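Local coordinates for protein putative branched-chain amino acid ABC transporter (Rhodospirillum rubrum ATCC 11170, PDB 3HUT) that probably binds branched-chain or related amino acids outside the cytoplasmic membrane and hands them to an ABC transporter for uptake, at residues 262-267 with 273-278; 249-254 with 278-283; 179-184 with 207-212; 135-140 with 222-227. One frame throughout, in Å; residues are numbered along the deposited sequence.

Interaction 1: residues 262-267 with 273-278; sequences EFVSAY and AIPTLF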
loop_
_atom_site.group_PDB
_atom_site.type_symbol
_atom_site.label_atom_id
_atom_site.label_comp_id
_atom_site.label_asym_id
_atom_site.label_seq_id
_atom_site.Cartn_x
_atom_site.Cartn_y
_atom_site.Cartn_z
ATOM N N GLU A 262 -3.657 16.332 8.262
ATOM C CA GLU A 262 -3.442 17.553 7.495
ATOM C C GLU A 262 -3.682 17.253 6.020
ATOM O O GLU A 262 -4.233 18.077 5.287
ATOM C CB GLU A 262 -2.023 18.076 7.701
ATOM C CG GLU A 262 -1.769 19.420 7.044
ATOM C CD GLU A 262 -2.707 20.504 7.552
ATOM O OE1 GLU A 262 -3.490 20.232 8.491
ATOM O OE2 GLU A 262 -2.660 21.633 7.016
ATOM N N PHE A 263 -3.255 16.072 5.585
ATOM C CA PHE A 263 -3.463 15.655 4.208
ATOM C C PHE A 263 -4.947 15.347 4.026
ATOM O O PHE A 263 -5.572 15.779 3.059
ATOM C CB PHE A 263 -2.657 14.393 3.894
ATOM C CG PHE A 263 -3.158 13.639 2.690
ATOM C CD1 PHE A 263 -3.062 14.190 1.415
ATOM C CD2 PHE A 263 -3.734 12.375 2.833
ATOM C CE1 PHE A 263 -3.530 13.496 0.295
ATOM C CE2 PHE A 263 -4.205 11.674 1.722
ATOM C CZ PHE A 263 -4.102 12.235 0.451
ATOM N N VAL A 264 -5.499 14.583 4.963
ATOM C CA VAL A 264 -6.906 14.210 4.903
ATOM C C VAL A 264 -7.783 15.457 4.839
ATOM O O VAL A 264 -8.694 15.539 4.012
ATOM C CB VAL A 264 -7.306 13.347 6.123
ATOM C CG1 VAL A 264 -8.800 13.032 6.084
ATOM C CG2 VAL A 264 -6.507 12.055 6.122
ATOM N N SER A 265 -7.491 16.427 5.704
ATOM C CA SER A 265 -8.237 17.686 5.758
ATOM C C SER A 265 -8.089 18.497 4.471
ATOM O O SER A 265 -9.082 18.943 3.885
ATOM C CB SER A 265 -7.759 18.525 6.950
ATOM O OG SER A 265 -8.399 19.790 6.985
ATOM N N ALA A 266 -6.849 18.689 4.034
ATOM C CA ALA A 266 -6.576 19.444 2.816
ATOM C C ALA A 266 -7.274 18.824 1.614
ATOM O O ALA A 266 -7.849 19.533 0.782
ATOM C CB ALA A 266 -5.076 19.502 2.556
ATOM N N TYR A 267 -7.215 17.498 1.534
ATOM C CA TYR A 267 -7.812 16.749 0.434
ATOM C C TYR A 267 -9.336 16.864 0.371
ATOM O O TYR A 267 -9.906 17.134 -0.689
ATOM C CB TYR A 267 -7.429 15.273 0.550
ATOM C CG TYR A 267 -7.665 14.487 -0.713
ATOM C CD1 TYR A 267 -6.628 14.272 -1.622
ATOM C CD2 TYR A 267 -8.924 13.970 -1.011
ATOM C CE1 TYR A 267 -6.840 13.560 -2.796
ATOM C CE2 TYR A 267 -9.147 13.256 -2.185
ATOM C CZ TYR A 267 -8.098 13.055 -3.071
ATOM O OH TYR A 267 -8.302 12.338 -4.225
ATOM N N ALA A 273 -14.180 15.054 -1.137
ATOM C CA ALA A 273 -14.346 13.614 -0.974
ATOM C C ALA A 273 -13.239 13.060 -0.087
ATOM O O ALA A 273 -12.168 13.653 0.015
ATOM C CB ALA A 273 -14.325 12.923 -2.336
ATOM N N ILE A 274 -13.503 11.926 0.558
ATOM C CA ILE A 274 -12.511 11.304 1.428
ATOM C C ILE A 274 -11.421 10.677 0.573
ATOM O O ILE A 274 -11.712 9.993 -0.406
ATOM C CB ILE A 274 -13.147 10.209 2.333
ATOM C CG1 ILE A 274 -13.904 9.173 1.488
ATOM C CG2 ILE A 274 -14.100 10.847 3.323
ATOM C CD1 ILE A 274 -13.049 8.028 0.948
ATOM N N PRO A 275 -10.143 10.919 0.917
ATOM C CA PRO A 275 -9.075 10.323 0.111
ATOM C C PRO A 275 -9.037 8.823 0.331
ATOM O O PRO A 275 -9.282 8.349 1.441
ATOM C CB PRO A 275 -7.817 11.009 0.639
ATOM C CG PRO A 275 -8.146 11.235 2.091
ATOM C CD PRO A 275 -9.592 11.716 2.030
ATOM N N THR A 276 -8.735 8.080 -0.725
ATOM C CA THR A 276 -8.646 6.631 -0.636
ATOM C C THR A 276 -7.190 6.258 -0.386
ATOM O O THR A 276 -6.311 7.123 -0.382
ATOM C CB THR A 276 -9.084 5.963 -1.947
ATOM O OG1 THR A 276 -8.199 6.371 -2.995
ATOM C CG2 THR A 276 -10.516 6.371 -2.311
ATOM N N LEU A 277 -6.931 4.968 -0.191
ATOM C CA LEU A 277 -5.570 4.505 0.040
ATOM C C LEU A 277 -4.726 4.752 -1.212
ATOM O O LEU A 277 -3.531 5.016 -1.122
ATOM C CB LEU A 277 -5.571 3.018 0.413
ATOM C CG LEU A 277 -5.777 1.939 -0.650
ATOM C CD1 LEU A 277 -4.443 1.597 -1.311
ATOM C CD2 LEU A 277 -6.346 0.691 0.014
ATOM N N PHE A 278 -5.353 4.679 -2.382
ATOM C CA PHE A 278 -4.637 4.915 -3.629
ATOM C C PHE A 278 -4.247 6.388 -3.725
ATOM O O PHE A 278 -3.136 6.729 -4.138
ATOM C CB PHE A 278 -5.516 4.488 -4.807
ATOM C CG PHE A 278 -5.850 3.027 -4.792
ATOM C CD1 PHE A 278 -4.913 2.085 -5.206
ATOM C CD2 PHE A 278 -7.069 2.583 -4.293
ATOM C CE1 PHE A 278 -5.185 0.720 -5.118
ATOM C CE2 PHE A 278 -7.351 1.220 -4.200
ATOM C CZ PHE A 278 -6.407 0.287 -4.613
HETATM O O HOH W 1 -9.338 9.722 -3.110
#

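Interaction 2: residues 249-254 with 278-283; sequences TAFVLG and FAAHGY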
loop_
_atom_site.group_PDB
_atom_site.type_symbol
_atom_site.label_atom_id
_atom_site.label_comp_id
_atom_site.label_asym_id
_atom_site.label_seq_id
_atom_site.Cartn_x
_atom_site.Cartn_y
_atom_site.Cartn_z
ATOM N N THR A 249 -2.499 -1.094 9.167
ATOM C CA THR A 249 -2.582 -0.564 7.817
ATOM C C THR A 249 -1.635 0.621 7.668
ATOM O O THR A 249 -1.222 1.223 8.657
ATOM C CB THR A 249 -4.022 -0.121 7.473
ATOM O OG1 THR A 249 -4.105 0.167 6.072
ATOM C CG2 THR A 249 -4.405 1.126 8.261
ATOM N N ALA A 250 -1.284 0.943 6.427
ATOM C CA ALA A 250 -0.374 2.047 6.146
ATOM C C ALA A 250 -1.077 3.392 6.317
ATOM O O ALA A 250 -0.704 4.190 7.169
ATOM C CB ALA A 250 0.177 1.912 4.729
ATOM N N PHE A 251 -2.104 3.626 5.509
ATOM C CA PHE A 251 -2.873 4.868 5.564
ATOM C C PHE A 251 -4.063 4.749 6.520
ATOM O O PHE A 251 -4.890 3.854 6.380
ATOM C CB PHE A 251 -3.378 5.226 4.162
ATOM C CG PHE A 251 -4.249 6.454 4.118
ATOM C CD1 PHE A 251 -3.787 7.668 4.610
ATOM C CD2 PHE A 251 -5.524 6.400 3.560
ATOM C CE1 PHE A 251 -4.580 8.815 4.548
ATOM C CE2 PHE A 251 -6.324 7.538 3.491
ATOM C CZ PHE A 251 -5.850 8.749 3.987
ATOM N N VAL A 252 -4.145 5.654 7.487
ATOM C CA VAL A 252 -5.251 5.642 8.442
ATOM C C VAL A 252 -6.067 6.916 8.257
ATOM O O VAL A 252 -5.601 8.016 8.554
ATOM C CB VAL A 252 -4.744 5.575 9.889
ATOM C CG1 VAL A 252 -5.924 5.469 10.850
ATOM C CG2 VAL A 252 -3.810 4.385 10.057
ATOM N N LEU A 253 -7.288 6.766 7.764
ATOM C CA LEU A 253 -8.146 7.916 7.519
ATOM C C LEU A 253 -8.456 8.692 8.794
ATOM O O LEU A 253 -8.315 9.916 8.831
ATOM C CB LEU A 253 -9.452 7.462 6.868
ATOM C CG LEU A 253 -10.260 8.560 6.174
ATOM C CD1 LEU A 253 -9.484 9.061 4.955
ATOM C CD2 LEU A 253 -11.614 8.017 5.749
ATOM N N GLY A 254 -8.884 7.979 9.832
ATOM C CA GLY A 254 -9.219 8.624 11.090
ATOM C C GLY A 254 -8.029 8.733 12.023
ATOM O O GLY A 254 -8.156 8.549 13.233
ATOM N N PHE A 278 -5.353 4.679 -2.382
ATOM C CA PHE A 278 -4.637 4.915 -3.629
ATOM C C PHE A 278 -4.247 6.388 -3.725
ATOM O O PHE A 278 -3.136 6.729 -4.138
ATOM C CB PHE A 278 -5.516 4.488 -4.807
ATOM C CG PHE A 278 -5.850 3.027 -4.792
ATOM C CD1 PHE A 278 -4.913 2.085 -5.206
ATOM C CD2 PHE A 278 -7.069 2.583 -4.293
ATOM C CE1 PHE A 278 -5.185 0.720 -5.118
ATOM C CE2 PHE A 278 -7.351 1.220 -4.200
ATOM C CZ PHE A 278 -6.407 0.287 -4.613
ATOM N N ALA A 279 -5.160 7.263 -3.319
ATOM C CA ALA A 279 -4.881 8.692 -3.337
ATOM C C ALA A 279 -3.727 8.985 -2.374
ATOM O O ALA A 279 -2.839 9.790 -2.669
ATOM C CB ALA A 279 -6.116 9.465 -2.918
ATOM N N ALA A 280 -3.737 8.314 -1.227
ATOM C CA ALA A 280 -2.699 8.506 -0.220
ATOM C C ALA A 280 -1.324 8.049 -0.719
ATOM O O ALA A 280 -0.320 8.726 -0.510
ATOM C CB ALA A 280 -3.073 7.757 1.050
ATOM N N HIS A 281 -1.275 6.894 -1.367
ATOM C CA HIS A 281 -0.011 6.397 -1.891
ATOM C C HIS A 281 0.452 7.279 -3.047
ATOM O O HIS A 281 1.649 7.453 -3.260
ATOM C CB HIS A 281 -0.166 4.940 -2.334
ATOM C CG HIS A 281 -0.255 3.979 -1.190
ATOM N ND1 HIS A 281 0.859 3.527 -0.513
ATOM C CD2 HIS A 281 -1.322 3.431 -0.564
ATOM C CE1 HIS A 281 0.478 2.743 0.480
ATOM N NE2 HIS A 281 -0.841 2.669 0.472
ATOM N N GLY A 282 -0.499 7.842 -3.784
ATOM C CA GLY A 282 -0.150 8.721 -4.885
ATOM C C GLY A 282 0.430 9.997 -4.305
ATOM O O GLY A 282 1.358 10.593 -4.861
ATOM N N TYR A 283 -0.121 10.417 -3.169
ATOM C CA TYR A 283 0.353 11.617 -2.491
ATOM C C TYR A 283 1.800 11.399 -2.043
ATOM O O TYR A 283 2.673 12.231 -2.303
ATOM C CB TYR A 283 -0.524 11.912 -1.267
ATOM C CG TYR A 283 -0.212 13.225 -0.577
ATOM C CD1 TYR A 283 -0.417 14.446 -1.225
ATOM C CD2 TYR A 283 0.256 13.250 0.737
ATOM C CE1 TYR A 283 -0.169 15.661 -0.576
ATOM C CE2 TYR A 283 0.509 14.457 1.394
ATOM C CZ TYR A 283 0.292 15.658 0.732
ATOM O OH TYR A 283 0.534 16.857 1.380
#

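Interaction 3: residues 179-184 with 207-212; sequences GNRRFD and AAPFLR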
loop_
_atom_site.group_PDB
_atom_site.type_symbol
_atom_site.label_atom_id
_atom_site.label_comp_id
_atom_site.label_asym_id
_atom_site.label_seq_id
_atom_site.Cartn_x
_atom_site.Cartn_y
_atom_site.Cartn_z
ATOM N N GLY A 179 -15.390 -15.173 -1.644
ATOM C CA GLY A 179 -16.833 -15.345 -1.684
ATOM C C GLY A 179 -17.355 -16.517 -0.873
ATOM O O GLY A 179 -18.570 -16.721 -0.773
ATOM N N ASN A 180 -16.450 -17.293 -0.282
ATOM C CA ASN A 180 -16.855 -18.442 0.513
ATOM C C ASN A 180 -17.870 -18.070 1.586
ATOM O O ASN A 180 -17.736 -17.043 2.254
ATOM C CB ASN A 180 -15.649 -19.089 1.186
ATOM C CG ASN A 180 -16.053 -20.161 2.176
ATOM O OD1 ASN A 180 -16.767 -21.095 1.828
ATOM N ND2 ASN A 180 -15.608 -20.026 3.418
ATOM N N ARG A 181 -18.883 -18.910 1.755
ATOM C CA ARG A 181 -19.898 -18.643 2.761
ATOM C C ARG A 181 -20.134 -19.771 3.761
ATOM O O ARG A 181 -21.032 -19.678 4.583
ATOM C CB ARG A 181 -21.218 -18.235 2.090
ATOM C CG ARG A 181 -21.191 -16.820 1.508
ATOM C CD ARG A 181 -21.032 -15.780 2.616
ATOM N NE ARG A 181 -20.969 -14.404 2.121
ATOM C CZ ARG A 181 -19.866 -13.809 1.668
ATOM N NH1 ARG A 181 -18.708 -14.462 1.641
ATOM N NH2 ARG A 181 -19.920 -12.553 1.246
ATOM N N ARG A 182 -19.348 -20.842 3.708
ATOM C CA ARG A 182 -19.533 -21.899 4.699
ATOM C C ARG A 182 -18.407 -21.788 5.718
ATOM O O ARG A 182 -17.222 -21.859 5.376
ATOM C CB ARG A 182 -19.536 -23.287 4.071
ATOM C CG ARG A 182 -18.250 -23.680 3.443
ATOM C CD ARG A 182 -18.310 -23.447 1.967
ATOM N NE ARG A 182 -17.947 -24.663 1.260
ATOM C CZ ARG A 182 -17.723 -24.725 -0.044
ATOM N NH1 ARG A 182 -17.825 -23.637 -0.795
ATOM N NH2 ARG A 182 -17.386 -25.876 -0.595
ATOM N N PHE A 183 -18.794 -21.613 6.975
ATOM C CA PHE A 183 -17.836 -21.436 8.050
ATOM C C PHE A 183 -17.958 -22.476 9.160
ATOM O O PHE A 183 -17.068 -22.595 9.997
ATOM C CB PHE A 183 -18.020 -20.038 8.653
ATOM C CG PHE A 183 -18.259 -18.952 7.630
ATOM C CD1 PHE A 183 -17.285 -18.630 6.690
ATOM C CD2 PHE A 183 -19.457 -18.237 7.624
ATOM C CE1 PHE A 183 -17.499 -17.607 5.757
ATOM C CE2 PHE A 183 -19.684 -17.215 6.698
ATOM C CZ PHE A 183 -18.700 -16.898 5.763
ATOM N N ASP A 184 -19.055 -23.228 9.174
ATOM C CA ASP A 184 -19.264 -24.221 10.223
ATOM C C ASP A 184 -18.126 -25.205 10.458
ATOM O O ASP A 184 -17.775 -25.476 11.605
ATOM C CB ASP A 184 -20.561 -24.994 9.987
ATOM C CG ASP A 184 -21.782 -24.206 10.403
ATOM O OD1 ASP A 184 -21.756 -23.628 11.512
ATOM O OD2 ASP A 184 -22.767 -24.168 9.634
ATOM N N ALA A 207 -14.843 -11.574 5.452
ATOM C CA ALA A 207 -14.582 -11.608 6.891
ATOM C C ALA A 207 -15.772 -11.221 7.768
ATOM O O ALA A 207 -15.989 -11.819 8.821
ATOM C CB ALA A 207 -13.391 -10.720 7.217
ATOM N N ALA A 208 -16.541 -10.224 7.345
ATOM C CA ALA A 208 -17.693 -9.786 8.131
ATOM C C ALA A 208 -18.664 -10.941 8.366
ATOM O O ALA A 208 -19.036 -11.220 9.504
ATOM C CB ALA A 208 -18.407 -8.618 7.438
ATOM N N PRO A 209 -19.093 -11.629 7.293
ATOM C CA PRO A 209 -20.019 -12.736 7.548
ATOM C C PRO A 209 -19.378 -13.861 8.356
ATOM O O PRO A 209 -20.044 -14.493 9.173
ATOM C CB PRO A 209 -20.446 -13.175 6.141
ATOM C CG PRO A 209 -19.324 -12.713 5.262
ATOM C CD PRO A 209 -18.968 -11.371 5.848
ATOM N N PHE A 210 -18.091 -14.112 8.137
ATOM C CA PHE A 210 -17.414 -15.159 8.891
ATOM C C PHE A 210 -17.465 -14.863 10.386
ATOM O O PHE A 210 -17.775 -15.739 11.193
ATOM C CB PHE A 210 -15.946 -15.290 8.482
ATOM C CG PHE A 210 -15.140 -16.112 9.442
ATOM C CD1 PHE A 210 -15.424 -17.464 9.624
ATOM C CD2 PHE A 210 -14.144 -15.524 10.215
ATOM C CE1 PHE A 210 -14.725 -18.219 10.569
ATOM C CE2 PHE A 210 -13.441 -16.269 11.161
ATOM C CZ PHE A 210 -13.735 -17.619 11.337
ATOM N N LEU A 211 -17.144 -13.626 10.752
ATOM C CA LEU A 211 -17.148 -13.230 12.152
ATOM C C LEU A 211 -18.546 -13.279 12.770
ATOM O O LEU A 211 -18.687 -13.570 13.958
ATOM C CB LEU A 211 -16.537 -11.833 12.299
ATOM C CG LEU A 211 -15.032 -11.852 12.001
ATOM C CD1 LEU A 211 -14.489 -10.441 11.902
ATOM C CD2 LEU A 211 -14.322 -12.638 13.097
ATOM N N ARG A 212 -19.574 -12.988 11.978
ATOM C CA ARG A 212 -20.939 -13.056 12.493
ATOM C C ARG A 212 -21.228 -14.519 12.850
ATOM O O ARG A 212 -21.855 -14.809 13.864
ATOM C CB ARG A 212 -21.952 -12.568 11.446
ATOM C CG ARG A 212 -21.989 -11.052 11.244
ATOM C CD ARG A 212 -22.977 -10.684 10.135
ATOM N NE ARG A 212 -24.333 -11.122 10.457
ATOM C CZ ARG A 212 -25.294 -11.308 9.556
ATOM N NH1 ARG A 212 -25.052 -11.096 8.265
ATOM N NH2 ARG A 212 -26.501 -11.701 9.945
#

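Interaction 4: residues 135-140 with 222-227; sequences IGDGFT and PVYGSS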
loop_
_atom_site.group_PDB
_atom_site.type_symbol
_atom_site.label_atom_id
_atom_site.label_comp_id
_atom_site.label_asym_id
_atom_site.label_seq_id
_atom_site.Cartn_x
_atom_site.Cartn_y
_atom_site.Cartn_z
ATOM N N ILE A 135 2.845 -12.235 18.452
ATOM C CA ILE A 135 3.823 -12.835 19.358
ATOM C C ILE A 135 4.039 -11.831 20.485
ATOM O O ILE A 135 4.098 -12.194 21.663
ATOM C CB ILE A 135 5.175 -13.081 18.644
ATOM C CG1 ILE A 135 5.031 -14.195 17.602
ATOM C CG2 ILE A 135 6.261 -13.412 19.671
ATOM C CD1 ILE A 135 4.820 -15.603 18.191
ATOM N N GLY A 136 4.146 -10.560 20.111
ATOM C CA GLY A 136 4.351 -9.504 21.086
ATOM C C GLY A 136 3.197 -9.397 22.064
ATOM O O GLY A 136 3.387 -8.984 23.209
ATOM N N ASP A 137 1.997 -9.762 21.614
ATOM C CA ASP A 137 0.818 -9.710 22.472
ATOM C C ASP A 137 0.651 -10.975 23.304
ATOM O O ASP A 137 -0.363 -11.147 23.986
ATOM C CB ASP A 137 -0.445 -9.449 21.642
ATOM C CG ASP A 137 -0.577 -7.994 21.237
ATOM O OD1 ASP A 137 0.289 -7.194 21.646
ATOM O OD2 ASP A 137 -1.540 -7.644 20.517
ATOM N N GLY A 138 1.635 -11.870 23.227
ATOM C CA GLY A 138 1.598 -13.081 24.031
ATOM C C GLY A 138 1.060 -14.373 23.447
ATOM O O GLY A 138 1.010 -15.384 24.146
ATOM N N PHE A 139 0.668 -14.361 22.180
ATOM C CA PHE A 139 0.126 -15.559 21.553
ATOM C C PHE A 139 1.204 -16.529 21.099
ATOM O O PHE A 139 2.261 -16.118 20.613
ATOM C CB PHE A 139 -0.761 -15.165 20.373
ATOM C CG PHE A 139 -1.972 -14.379 20.780
ATOM C CD1 PHE A 139 -3.019 -15.002 21.456
ATOM C CD2 PHE A 139 -2.042 -13.010 20.545
ATOM C CE1 PHE A 139 -4.120 -14.268 21.894
ATOM C CE2 PHE A 139 -3.137 -12.265 20.979
ATOM C CZ PHE A 139 -4.180 -12.895 21.656
ATOM N N THR A 140 0.926 -17.819 21.269
ATOM C CA THR A 140 1.860 -18.865 20.875
ATOM C C THR A 140 1.202 -19.907 19.980
ATOM O O THR A 140 1.884 -20.759 19.417
ATOM C CB THR A 140 2.462 -19.566 22.105
ATOM O OG1 THR A 140 1.408 -20.008 22.966
ATOM C CG2 THR A 140 3.361 -18.614 22.863
ATOM N N PRO A 222 -9.928 -13.765 20.316
ATOM C CA PRO A 222 -9.577 -12.484 19.700
ATOM C C PRO A 222 -9.224 -12.714 18.229
ATOM O O PRO A 222 -8.759 -13.793 17.854
ATOM C CB PRO A 222 -8.383 -12.012 20.534
ATOM C CG PRO A 222 -7.746 -13.293 20.973
ATOM C CD PRO A 222 -8.940 -14.153 21.341
ATOM N N VAL A 223 -9.441 -11.697 17.403
ATOM C CA VAL A 223 -9.167 -11.807 15.977
ATOM C C VAL A 223 -8.286 -10.683 15.455
ATOM O O VAL A 223 -8.497 -9.514 15.776
ATOM C CB VAL A 223 -10.483 -11.798 15.169
ATOM C CG1 VAL A 223 -10.179 -11.789 13.662
ATOM C CG2 VAL A 223 -11.324 -13.012 15.540
ATOM N N TYR A 224 -7.288 -11.056 14.657
ATOM C CA TYR A 224 -6.374 -10.103 14.028
ATOM C C TYR A 224 -6.547 -10.355 12.539
ATOM O O TYR A 224 -6.903 -11.464 12.139
ATOM C CB TYR A 224 -4.922 -10.389 14.418
ATOM C CG TYR A 224 -4.561 -10.032 15.843
ATOM C CD1 TYR A 224 -3.696 -8.971 16.116
ATOM C CD2 TYR A 224 -5.062 -10.767 16.916
ATOM C CE1 TYR A 224 -3.333 -8.654 17.426
ATOM C CE2 TYR A 224 -4.706 -10.459 18.227
ATOM C CZ TYR A 224 -3.839 -9.401 18.474
ATOM O OH TYR A 224 -3.470 -9.100 19.768
ATOM N N GLY A 225 -6.302 -9.350 11.711
ATOM C CA GLY A 225 -6.474 -9.578 10.292
ATOM C C GLY A 225 -5.733 -8.642 9.363
ATOM O O GLY A 225 -5.108 -7.669 9.784
ATOM N N SER A 226 -5.830 -8.962 8.080
ATOM C CA SER A 226 -5.200 -8.211 7.011
ATOM C C SER A 226 -5.735 -6.789 6.889
ATOM O O SER A 226 -6.850 -6.482 7.329
ATOM C CB SER A 226 -5.434 -8.946 5.686
ATOM O OG SER A 226 -5.104 -8.132 4.571
ATOM N N SER A 227 -4.929 -5.928 6.276
ATOM C CA SER A 227 -5.317 -4.544 6.027
ATOM C C SER A 227 -6.499 -4.547 5.054
ATOM O O SER A 227 -7.181 -3.535 4.883
ATOM C CB SER A 227 -4.146 -3.777 5.398
ATOM O OG SER A 227 -3.649 -4.466 4.259
#

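Interaction 1: residues 262-267 with 273-278
Pro275 packs against Phe263, Val264 and Tyr267, the two aromatic rings meeting its CB and the valine its CD. The closest fit is with Tyr267: Pro275 CB lies over one face of the phenol, 3.8 Å from the ring centroid and 18° off the normal, in a CH-pi contact displaced toward the CG and CD2 rim. The first torsion of Tyr267 (chi1 -164°) turns CG away from the main-chain N to the side of the carbonyl carbon, which lays the ring against Pro275 CB. The two side chains run past each other in opposite directions. At the edge of the same ring, and in its plane, Ala273 O stands 3.4 Å from Tyr267 CD2. Phe263 meets the proline obliquely, its CE2 reaching Pro275 CB at 3.8 Å. One turn of helix brings these two aromatic residues onto the same flank, while Val264 CG1 touches Pro275 CD more loosely, at 4.3 Å.

Two consecutive helices are joined here by a short linker, in one lobe of a periplasmic binding protein of the leucine-binding family: helix 258-271 ends, the chain turns, and helix 277-296 starts with Thr276 as N-cap, its OG1 accepting from Ala279 N. The polar link between the two segments is a water molecule, which accepts from Thr276 N at 3.0 Å and bonds Tyr267 OH, also at 3.0 Å. Tyr267 OH has a further, weak hydrogen bond to Glu26 of helix 18-37, whose Val23 touches the Tyr267 side chain, and Phe263 stacks on Tyr283.

Interaction 2: residues 249-254 with 278-283
A chi1 of 177° swings CG of Phe251 to the far side of CB from its main-chain nitrogen, and a chi2 of 56° then turns the ring broadside to the helix, where it meets the methyl group of Ala280. The imidazole of His281 stays beside its own main-chain N, bringing CE1 round toward Ala250.

The phenylalanine contact is close to a textbook CH-pi geometry. Ala280 CB sits over the centre of the ring, 3.6 Å from the centroid and 14° off its normal, and all six ring carbons lie within 4.2 Å of that one methyl. The shortest approach is Phe251 CG to Ala280 CB, 3.5 Å. A small residue on the helix thus lets a large flat one lie directly on it, with no side chain wedged between. The second contact is lighter: Ala250 CB approaches His281 CE1 obliquely at 4.3 Å. Val260, Phe263 and Val264 of helix 258-271 also pack on Phe251, and an alanine here would probably leave the methyl of Ala280 facing a gap and these helix 258-271 side chains without their common partner.

His281 also touches Ile120 and Thr319, while Thr249 is still paired through its backbone with Thr336 of strand 331-341. Segment 249-254 therefore leaves the sheet of one lobe and lands on a helix of the other, an interlobe crossover of the kind that forms the hinge in type I periplasmic binding proteins.

Interaction 3: residues 179-184 with 207-212
Unusually for an aromatic contact, the ring of Phe183 lies against the main chain of a helix: Phe210 CA is over its centre, 3.7 Å from the centroid and only 8° off the normal. In the second alpha/beta lobe, the loop of the beta-alpha-beta unit made by strand 169-176, helix 184-193 and strand 197-201 leans on the next helix, 204-216, and Phe183 itself holds the N-cap position of helix 184-193. Its CG stands opposite the carbonyl carbon and beside the backbone N (chi1 -41°), which brings the ring face against Phe210 CA.

The Phe210 ring presents its edge to that face, an offset edge-to-face pair with planes 71° apart and Phe183 CD1 3.7 Å from Phe210 CD1. Phe183 is sandwiched, since Arg181 O lies above its other face, offset toward the rim. Pro209, at the kink of the helix, meets two residues: its CB reaches Phe183 CZ at 4.1 Å, and its CG stands over the centre of the Arg181 guanidinium, 3.8 Å from Arg181 CZ. That guanidinium is fixed in rotation by a salt bridge to Asp206 and by its own loop: Arg181 NH1 donates to Asn180 O at 2.8 Å, with the acceptor almost exactly in the guanidinium plane.

Interaction 4: residues 135-140 with 222-227
Tyr224 and Asp137 supply the polar part of this contact, which ties the end of helix 126-136 to strand 223-225 in the second alpha/beta lobe of the binding protein. The helix closes in a Schellman motif with Gly138 as its C-prime residue, and Asp137 leaves from that turn. With CG opposite its carbonyl carbon (chi1 -73°), Tyr224 reaches across to the aspartate. Tyr224 OH donates to Asp137 OD2 over a short 2.5 Å; OD2 accepts through its anti lone pair and lies in the phenol plane, at the ring edge, while the carboxylate is turned 54° from the ring. Arg246 also hydrogen-bonds Tyr224 OH, so the hydroxyl is gripped twice.

The apolar part comes from Phe139, which meets Tyr224 from the opposite direction. The two rings stand oblique, centroids 5.8 Å apart, with Phe139 CE2 3.6 Å from Tyr224 CE2. Just before the strand, Pro222 CG approaches Phe139 CZ at 3.7 Å, also obliquely. A phenylalanine in place of Tyr224 would probably keep much of this ring contact but leave Asp137 and Arg246 without the hydroxyl that bonds both. That oxygen serves both kinds of contact, for Tyr224 OH also lies in the plane of the Phe139 ring, 3.4 Å from CE2.

Interactions 1 and 2 form one buried patch, their centres 8 Å apart: both use helix 277-296, share Phe278, and touch where Pro275 O meets Leu253 CD1 at 3.6 Å. Their chemistry is almost wholly apolar, with CH-pi contacts over aromatic faces. Interactions 3 and 4 are only partly buried and belong to the other lobe, where helix 204-216 and strand 223-225 follow each other in the chain and Leu211 packs on Val223. There, nearer the surface, charged side chains join the aromatic rings, an arginine in one and an aspartate in the other. Interaction 2 also touches interaction 4, through Thr249 and Ser227, as befits a segment running between the lobes.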